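Long-range contact in glycoside hydrolase, GH17 family (Formosa sp. Hel1_33_131, PDB 6FCG), which probably acts as an endo-laminarinase, hydrolysing internal beta-1,3-glucosidic bonds of the algal storage glucan laminarin: residues A[71-83]-A[391-403]. Residues are numbered along the deposited sequence; the frame is centred on the assembly and turned at random.
Sequences LKEDMKILHAMNI and VFEGLTRGGNPIT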
ATOM      1  N   LEU A  71     -22.636 -23.198  34.446  1.00 24.52           N
ATOM      2  CA  LEU A  71     -21.519 -22.766  35.275  1.00 25.83           C
ATOM      3  C   LEU A  71     -20.886 -23.900  36.082  1.00 25.94           C
ATOM      4  O   LEU A  71     -19.669 -23.910  36.266  1.00 27.65           O
ATOM      5  CB  LEU A  71     -21.940 -21.630  36.197  1.00 26.25           C
ATOM      6  CG  LEU A  71     -22.431 -20.350  35.481  1.00 26.56           C
ATOM      7  CD1 LEU A  71     -23.122 -19.437  36.485  1.00 26.04           C
ATOM      8  CD2 LEU A  71     -21.300 -19.643  34.760  1.00 25.69           C
ATOM      9  N   LYS A  72     -21.688 -24.854  36.539  1.00 25.47           N
ATOM     10  CA  LYS A  72     -21.166 -26.000  37.274  1.00 26.87           C
ATOM     11  C   LYS A  72     -20.287 -26.881  36.406  1.00 24.74           C
ATOM     12  O   LYS A  72     -19.248 -27.346  36.857  1.00 22.98           O
ATOM     13  CB  LYS A  72     -22.292 -26.842  37.871  1.00 30.29           C
ATOM     14  CG  LYS A  72     -22.965 -26.199  39.064  1.00 32.92           C
ATOM     15  CD  LYS A  72     -24.285 -26.853  39.418  1.00 36.39           C
ATOM     16  CE  LYS A  72     -24.093 -28.160  40.163  1.00 39.51           C
ATOM     17  NZ  LYS A  72     -25.402 -28.567  40.743  1.00 40.71           N
ATOM     18  N   GLU A  73     -20.693 -27.078  35.160  1.00 24.60           N
ATOM     19  CA  GLU A  73     -19.842 -27.731  34.165  1.00 24.76           C
ATOM     20  C   GLU A  73     -18.429 -27.104  34.158  1.00 24.57           C
ATOM     21  O   GLU A  73     -17.429 -27.814  34.293  1.00 24.31           O
ATOM     22  CB  GLU A  73     -20.475 -27.666  32.775  1.00 26.44           C
ATOM     23  CG  GLU A  73     -21.693 -28.560  32.563  1.00 29.91           C
ATOM     24  CD  GLU A  73     -22.382 -28.385  31.206  1.00 34.46           C
ATOM     25  OE1 GLU A  73     -22.322 -27.287  30.604  1.00 37.74           O
ATOM     26  OE2 GLU A  73     -22.973 -29.369  30.706  1.00 34.40           O
ATOM     27  N   ASP A  74     -18.362 -25.771  34.083  1.00 23.62           N
ATOM     28  CA  ASP A  74     -17.076 -25.050  34.049  1.00 22.95           C
ATOM     29  C   ASP A  74     -16.283 -25.225  35.317  1.00 22.16           C
ATOM     30  O   ASP A  74     -15.073 -25.466  35.289  1.00 21.20           O
ATOM     31  CB  ASP A  74     -17.284 -23.549  33.796  1.00 23.51           C
ATOM     32  CG  ASP A  74     -17.832 -23.254  32.426  1.00 23.46           C
ATOM     33  OD1 ASP A  74     -17.965 -24.197  31.617  1.00 24.60           O
ATOM     34  OD2 ASP A  74     -18.177 -22.088  32.127  1.00 23.60           O
ATOM     35  N   MET A  75     -16.969 -25.092  36.436  1.00 23.19           N
ATOM     36  CA  MET A  75     -16.321 -25.239  37.719  1.00 24.58           C
ATOM     37  C   MET A  75     -15.693 -26.612  37.856  1.00 24.65           C
ATOM     38  O   MET A  75     -14.570 -26.716  38.363  1.00 23.76           O
ATOM     39  CB  MET A  75     -17.305 -25.002  38.867  1.00 25.42           C
ATOM     40  CG  MET A  75     -17.868 -23.597  39.024  1.00 25.77           C
ATOM     41  SD  MET A  75     -16.691 -22.251  39.124  1.00 28.65           S
ATOM     42  CE  MET A  75     -16.624 -21.718  37.393  1.00 27.45           C
ATOM     43  N   LYS A  76     -16.403 -27.656  37.418  1.00 26.27           N
ATOM     44  CA  LYS A  76     -15.866 -29.013  37.515  1.00 27.02           C
ATOM     45  C   LYS A  76     -14.599 -29.146  36.672  1.00 25.75           C
ATOM     46  O   LYS A  76     -13.600 -29.684  37.159  1.00 25.15           O
ATOM     47  CB  LYS A  76     -16.889 -30.083  37.131  1.00 29.64           C
ATOM     48  CG  LYS A  76     -18.096 -30.188  38.064  1.00 32.39           C
ATOM     49  CD  LYS A  76     -18.796 -31.545  37.993  1.00 33.80           C
ATOM     50  CE  LYS A  76     -20.269 -31.506  38.385  1.00 37.01           C
ATOM     51  NZ  LYS A  76     -21.212 -31.862  37.303  1.00 38.68           N
ATOM     52  N   ILE A  77     -14.638 -28.620  35.441  1.00 23.10           N
ATOM     53  CA  ILE A  77     -13.481 -28.590  34.547  1.00 20.86           C
ATOM     54  C   ILE A  77     -12.276 -27.853  35.158  1.00 21.33           C
ATOM     55  O   ILE A  77     -11.129 -28.344  35.105  1.00 22.03           O
ATOM     56  CB  ILE A  77     -13.841 -27.951  33.188  1.00 20.00           C
ATOM     57  CG1 ILE A  77     -14.785 -28.843  32.411  1.00 19.15           C
ATOM     58  CG2 ILE A  77     -12.589 -27.679  32.340  1.00 20.19           C
ATOM     59  CD1 ILE A  77     -15.603 -28.116  31.380  1.00 19.62           C
ATOM     60  N   LEU A  78     -12.509 -26.675  35.711  1.00 21.60           N
ATOM     61  CA  LEU A  78     -11.415 -25.907  36.279  1.00 22.76           C
ATOM     62  C   LEU A  78     -10.847 -26.596  37.486  1.00 22.50           C
ATOM     63  O   LEU A  78      -9.629 -26.568  37.717  1.00 23.61           O
ATOM     64  CB  LEU A  78     -11.880 -24.486  36.644  1.00 24.45           C
ATOM     65  CG  LEU A  78     -12.318 -23.597  35.481  1.00 26.45           C
ATOM     66  CD1 LEU A  78     -12.677 -22.221  36.006  1.00 26.40           C
ATOM     67  CD2 LEU A  78     -11.235 -23.493  34.424  1.00 27.19           C
ATOM     68  N   HIS A  79     -11.728 -27.141  38.315  1.00 22.85           N
ATOM     69  CA  HIS A  79     -11.311 -27.812  39.544  1.00 24.43           C
ATOM     70  C   HIS A  79     -10.454 -29.034  39.239  1.00 24.46           C
ATOM     71  O   HIS A  79      -9.449 -29.277  39.921  1.00 26.84           O
ATOM     72  CB  HIS A  79     -12.531 -28.215  40.376  1.00 27.17           C
ATOM     73  CG  HIS A  79     -12.178 -28.893  41.653  1.00 28.27           C
ATOM     74  ND1 HIS A  79     -11.946 -28.195  42.820  1.00 31.01           N
ATOM     75  CD2 HIS A  79     -11.939 -30.195  41.930  1.00 27.30           C
ATOM     76  CE1 HIS A  79     -11.610 -29.046  43.773  1.00 31.58           C
ATOM     77  NE2 HIS A  79     -11.589 -30.261  43.252  1.00 29.74           N
ATOM     78  N   ALA A  80     -10.824 -29.767  38.197  1.00 23.98           N
ATOM     79  CA  ALA A  80     -10.057 -30.923  37.733  1.00 24.38           C
ATOM     80  C   ALA A  80      -8.629 -30.558  37.345  1.00 26.17           C
ATOM     81  O   ALA A  80      -7.719 -31.342  37.557  1.00 30.13           O
ATOM     82  CB  ALA A  80     -10.768 -31.584  36.560  1.00 24.45           C
ATOM     83  N   MET A  81      -8.455 -29.354  36.798  1.00 28.57           N
ATOM     84  CA  MET A  81      -7.163 -28.750  36.432  1.00 28.29           C
ATOM     85  C   MET A  81      -6.333 -28.154  37.564  1.00 27.98           C
ATOM     86  O   MET A  81      -5.298 -27.575  37.287  1.00 27.78           O
ATOM     87  CB  MET A  81      -7.434 -27.549  35.544  1.00 30.90           C
ATOM     88  CG  MET A  81      -7.343 -27.740  34.070  1.00 31.88           C
ATOM     89  SD  MET A  81      -7.650 -26.117  33.329  1.00 31.58           S
ATOM     90  CE  MET A  81      -6.062 -25.333  33.690  1.00 33.21           C
ATOM     91  N   ASN A  82      -6.774 -28.253  38.811  1.00 29.40           N
ATOM     92  CA  ASN A  82      -6.117 -27.589  39.969  1.00 30.59           C
ATOM     93  C   ASN A  82      -6.315 -26.092  40.097  1.00 28.48           C
ATOM     94  O   ASN A  82      -5.608 -25.447  40.867  1.00 30.44           O
ATOM     95  CB  ASN A  82      -4.622 -27.883  40.073  1.00 31.95           C
ATOM     96  CG  ASN A  82      -4.353 -29.313  40.378  1.00 34.83           C
ATOM     97  OD1 ASN A  82      -4.770 -29.808  41.418  1.00 38.60           O
ATOM     98  ND2 ASN A  82      -3.658 -29.999  39.477  1.00 37.83           N
ATOM     99  N   ILE A  83      -7.289 -25.533  39.391  1.00 26.41           N
ATOM    100  CA  ILE A  83      -7.647 -24.132  39.628  1.00 24.43           C
ATOM    101  C   ILE A  83      -8.431 -24.114  40.934  1.00 24.09           C
ATOM    102  O   ILE A  83      -9.375 -24.892  41.101  1.00 24.06           O
ATOM    103  CB  ILE A  83      -8.521 -23.544  38.490  1.00 22.97           C
ATOM    104  CG1 ILE A  83      -7.875 -23.710  37.096  1.00 24.11           C
ATOM    105  CG2 ILE A  83      -8.886 -22.105  38.776  1.00 21.70           C
ATOM    106  CD1 ILE A  83      -6.664 -22.883  36.801  1.00 24.38           C
ATOM    107  N   VAL A 391      -7.432 -36.244  32.943  1.00 32.94           N
ATOM    108  CA  VAL A 391      -7.888 -35.268  33.931  1.00 31.61           C
ATOM    109  C   VAL A 391      -9.349 -34.820  33.728  1.00 30.29           C
ATOM    110  O   VAL A 391     -10.046 -34.569  34.709  1.00 28.57           O
ATOM    111  CB  VAL A 391      -6.923 -34.041  33.967  1.00 34.29           C
ATOM    112  CG1 VAL A 391      -7.454 -32.884  34.820  1.00 34.38           C
ATOM    113  CG2 VAL A 391      -5.566 -34.468  34.517  1.00 33.51           C
ATOM    114  N   PHE A 392      -9.811 -34.735  32.475  1.00 29.62           N
ATOM    115  CA  PHE A 392     -11.172 -34.276  32.182  1.00 28.44           C
ATOM    116  C   PHE A 392     -12.116 -35.398  31.829  1.00 28.73           C
ATOM    117  O   PHE A 392     -13.201 -35.169  31.334  1.00 27.20           O
ATOM    118  CB  PHE A 392     -11.182 -33.264  31.038  1.00 26.81           C
ATOM    119  CG  PHE A 392     -10.250 -32.122  31.241  1.00 26.40           C
ATOM    120  CD1 PHE A 392     -10.513 -31.156  32.198  1.00 27.40           C
ATOM    121  CD2 PHE A 392      -9.087 -32.019  30.506  1.00 26.41           C
ATOM    122  CE1 PHE A 392      -9.624 -30.107  32.408  1.00 25.96           C
ATOM    123  CE2 PHE A 392      -8.196 -30.970  30.716  1.00 24.84           C
ATOM    124  CZ  PHE A 392      -8.463 -30.022  31.666  1.00 24.08           C
ATOM    125  N   GLU A 393     -11.731 -36.627  32.091  1.00 30.10           N
ATOM    126  CA  GLU A 393     -12.571 -37.752  31.707  1.00 31.46           C
ATOM    127  C   GLU A 393     -13.933 -37.778  32.472  1.00 29.63           C
ATOM    128  O   GLU A 393     -14.005 -37.533  33.685  1.00 29.31           O
ATOM    129  CB  GLU A 393     -11.703 -38.987  31.801  1.00 35.68           C
ATOM    130  CG  GLU A 393     -12.402 -40.262  31.370  1.00 41.32           C
ATOM    131  CD  GLU A 393     -11.740 -40.967  30.219  1.00 42.80           C
ATOM    132  OE1 GLU A 393     -10.515 -41.193  30.245  1.00 46.79           O
ATOM    133  OE2 GLU A 393     -12.482 -41.333  29.297  1.00 45.25           O
ATOM    134  N   GLY A 394     -15.020 -37.964  31.723  1.00 28.33           N
ATOM    135  CA  GLY A 394     -16.373 -37.923  32.278  1.00 27.53           C
ATOM    136  C   GLY A 394     -16.992 -36.533  32.348  1.00 27.16           C
ATOM    137  O   GLY A 394     -18.187 -36.409  32.671  1.00 27.62           O
ATOM    138  N   LEU A 395     -16.196 -35.494  32.067  1.00 23.51           N
ATOM    139  CA  LEU A 395     -16.651 -34.110  32.130  1.00 21.69           C
ATOM    140  C   LEU A 395     -17.071 -33.644  30.775  1.00 22.26           C
ATOM    141  O   LEU A 395     -16.569 -34.097  29.753  1.00 24.23           O
ATOM    142  CB  LEU A 395     -15.538 -33.221  32.681  1.00 20.84           C
ATOM    143  CG  LEU A 395     -15.199 -33.421  34.185  1.00 19.91           C
ATOM    144  CD1 LEU A 395     -14.122 -32.391  34.524  1.00 19.95           C
ATOM    145  CD2 LEU A 395     -16.356 -33.377  35.182  1.00 18.41           C
ATOM    146  N   THR A 396     -17.949 -32.670  30.789  1.00 24.43           N
ATOM    147  CA  THR A 396     -18.686 -32.242  29.621  1.00 25.25           C
ATOM    148  C   THR A 396     -18.805 -30.706  29.644  1.00 25.07           C
ATOM    149  O   THR A 396     -18.879 -30.124  30.715  1.00 24.28           O
ATOM    150  CB  THR A 396     -20.058 -32.985  29.671  1.00 25.69           C
ATOM    151  OG1 THR A 396     -20.147 -33.891  28.592  1.00 26.37           O
ATOM    152  CG2 THR A 396     -21.337 -32.065  29.699  1.00 26.16           C
ATOM    153  N   ARG A 397     -18.799 -30.066  28.477  1.00 25.38           N
ATOM    154  CA  ARG A 397     -19.302 -28.686  28.341  1.00 26.79           C
ATOM    155  C   ARG A 397     -20.352 -28.626  27.237  1.00 27.29           C
ATOM    156  O   ARG A 397     -20.054 -28.907  26.090  1.00 26.92           O
ATOM    157  CB  ARG A 397     -18.162 -27.667  28.082  1.00 26.27           C
ATOM    158  CG  ARG A 397     -18.519 -26.212  28.398  1.00 26.45           C
ATOM    159  CD  ARG A 397     -17.335 -25.304  28.183  1.00 27.32           C
ATOM    160  NE  ARG A 397     -17.500 -23.942  27.660  1.00 28.78           N
ATOM    161  CZ  ARG A 397     -17.692 -22.814  28.323  1.00 30.91           C
ATOM    162  NH1 ARG A 397     -17.904 -22.793  29.608  1.00 33.38           N
ATOM    163  NH2 ARG A 397     -17.714 -21.673  27.671  1.00 35.05           N
ATOM    164  N   GLY A 398     -21.589 -28.300  27.612  1.00 31.56           N
ATOM    165  CA  GLY A 398     -22.724 -28.163  26.673  1.00 33.48           C
ATOM    166  C   GLY A 398     -23.055 -29.439  25.917  1.00 34.98           C
ATOM    167  O   GLY A 398     -23.417 -29.380  24.760  1.00 40.82           O
ATOM    168  N   GLY A 399     -22.852 -30.594  26.547  1.00 35.02           N
ATOM    169  CA  GLY A 399     -22.908 -31.878  25.861  1.00 33.99           C
ATOM    170  C   GLY A 399     -21.618 -32.444  25.257  1.00 33.81           C
ATOM    171  O   GLY A 399     -21.543 -33.641  25.008  1.00 39.65           O
ATOM    172  N   ASN A 400     -20.587 -31.639  25.038  1.00 32.92           N
ATOM    173  CA  ASN A 400     -19.341 -32.135  24.414  1.00 32.86           C
ATOM    174  C   ASN A 400     -18.303 -32.644  25.405  1.00 33.86           C
ATOM    175  O   ASN A 400     -18.077 -32.003  26.436  1.00 38.99           O
ATOM    176  CB  ASN A 400     -18.703 -31.039  23.577  1.00 30.68           C
ATOM    177  CG  ASN A 400     -19.685 -30.435  22.608  1.00 29.19           C
ATOM    178  OD1 ASN A 400     -20.500 -31.134  22.036  1.00 29.22           O
ATOM    179  ND2 ASN A 400     -19.621 -29.135  22.427  1.00 29.04           N
ATOM    180  N   PRO A 401     -17.637 -33.777  25.086  1.00 33.59           N
ATOM    181  CA  PRO A 401     -16.492 -34.159  25.928  1.00 33.41           C
ATOM    182  C   PRO A 401     -15.292 -33.253  25.664  1.00 34.58           C
ATOM    183  O   PRO A 401     -15.236 -32.584  24.626  1.00 34.03           O
ATOM    184  CB  PRO A 401     -16.190 -35.603  25.516  1.00 31.73           C
ATOM    185  CG  PRO A 401     -17.161 -35.938  24.434  1.00 32.28           C
ATOM    186  CD  PRO A 401     -17.822 -34.699  23.960  1.00 31.14           C
ATOM    187  N   ILE A 402     -14.347 -33.240  26.602  1.00 33.98           N
ATOM    188  CA  ILE A 402     -13.176 -32.403  26.475  1.00 33.60           C
ATOM    189  C   ILE A 402     -12.169 -33.084  25.563  1.00 35.07           C
ATOM    190  O   ILE A 402     -11.411 -33.957  25.967  1.00 34.66           O
ATOM    191  CB  ILE A 402     -12.561 -32.034  27.830  1.00 34.82           C
ATOM    192  CG1 ILE A 402     -13.623 -31.466  28.777  1.00 35.85           C
ATOM    193  CG2 ILE A 402     -11.448 -31.017  27.649  1.00 34.63           C
ATOM    194  CD1 ILE A 402     -14.493 -30.363  28.210  1.00 38.18           C
ATOM    195  N   THR A 403     -12.151 -32.596  24.331  1.00 37.38           N
ATOM    196  CA  THR A 403     -11.360 -33.110  23.224  1.00 35.78           C
ATOM    197  C   THR A 403     -10.179 -32.181  22.960  1.00 35.64           C
ATOM    198  O   THR A 403     -10.220 -31.001  23.300  1.00 38.67           O
ATOM    199  CB  THR A 403     -12.304 -33.219  22.024  1.00 36.16           C
ATOM    200  OG1 THR A 403     -12.922 -34.482  22.132  1.00 38.16           O
ATOM    201  CG2 THR A 403     -11.639 -33.128  20.670  1.00 39.60           C
TER
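Residues 391-403 run back along helix 68-80, with the CA atoms of Glu73 and Arg397 5.9 Å apart and those of Ala80 and Val391 6.2 Å apart near the helix end. Ile77 is at the middle of the apolar part. Its CD1 meets CD1 of Ile402 tip to tip at 4.0 Å. Its CG2 lies 3.8 Å from CE1 of Phe392, the two side chains crossing at about a right angle. Backbone O of Ile77 and CG of Met81, just past the helix end, also meet the rim of this ring near its plane. Leu395 places CD1 against Ala80 CB at 4.0 Å, while its CD2 lies on the aliphatic part of Lys76. Phe392 also meets Phe373 edge-to-face and touches helix 384-388. Helix 68-80 links parallel strands 50-53 and 83-87 in a beta-alpha-beta crossover of the TIM barrel, and residues 391-403 pack along one flank. A type I' turn from Arg397 to Asn400, with Gly398 and Gly399 at its middle, joins two short, weakly bonded antiparallel strands. Glu73 accepts one bond from this turn. Its CG stands anti to the carbonyl carbon (chi1 -72°) and the chain runs extended beyond, carrying OE1 to 3.2 Å from Gly398 N. The bond is nearly straight (166°), 43° out of the carboxylate plane. Arg58 salt-bridges the same oxygen. With alanine in place of Glu73, Gly398 N would probably lose this acceptor and Arg58 one of its carboxylate partners. Asp74 forms a salt bridge with Arg397, although the position of NH1 is uncertain. Tyr54 and Arg58 also hold Asp74, and Arg397 NE bonds to Val375 O.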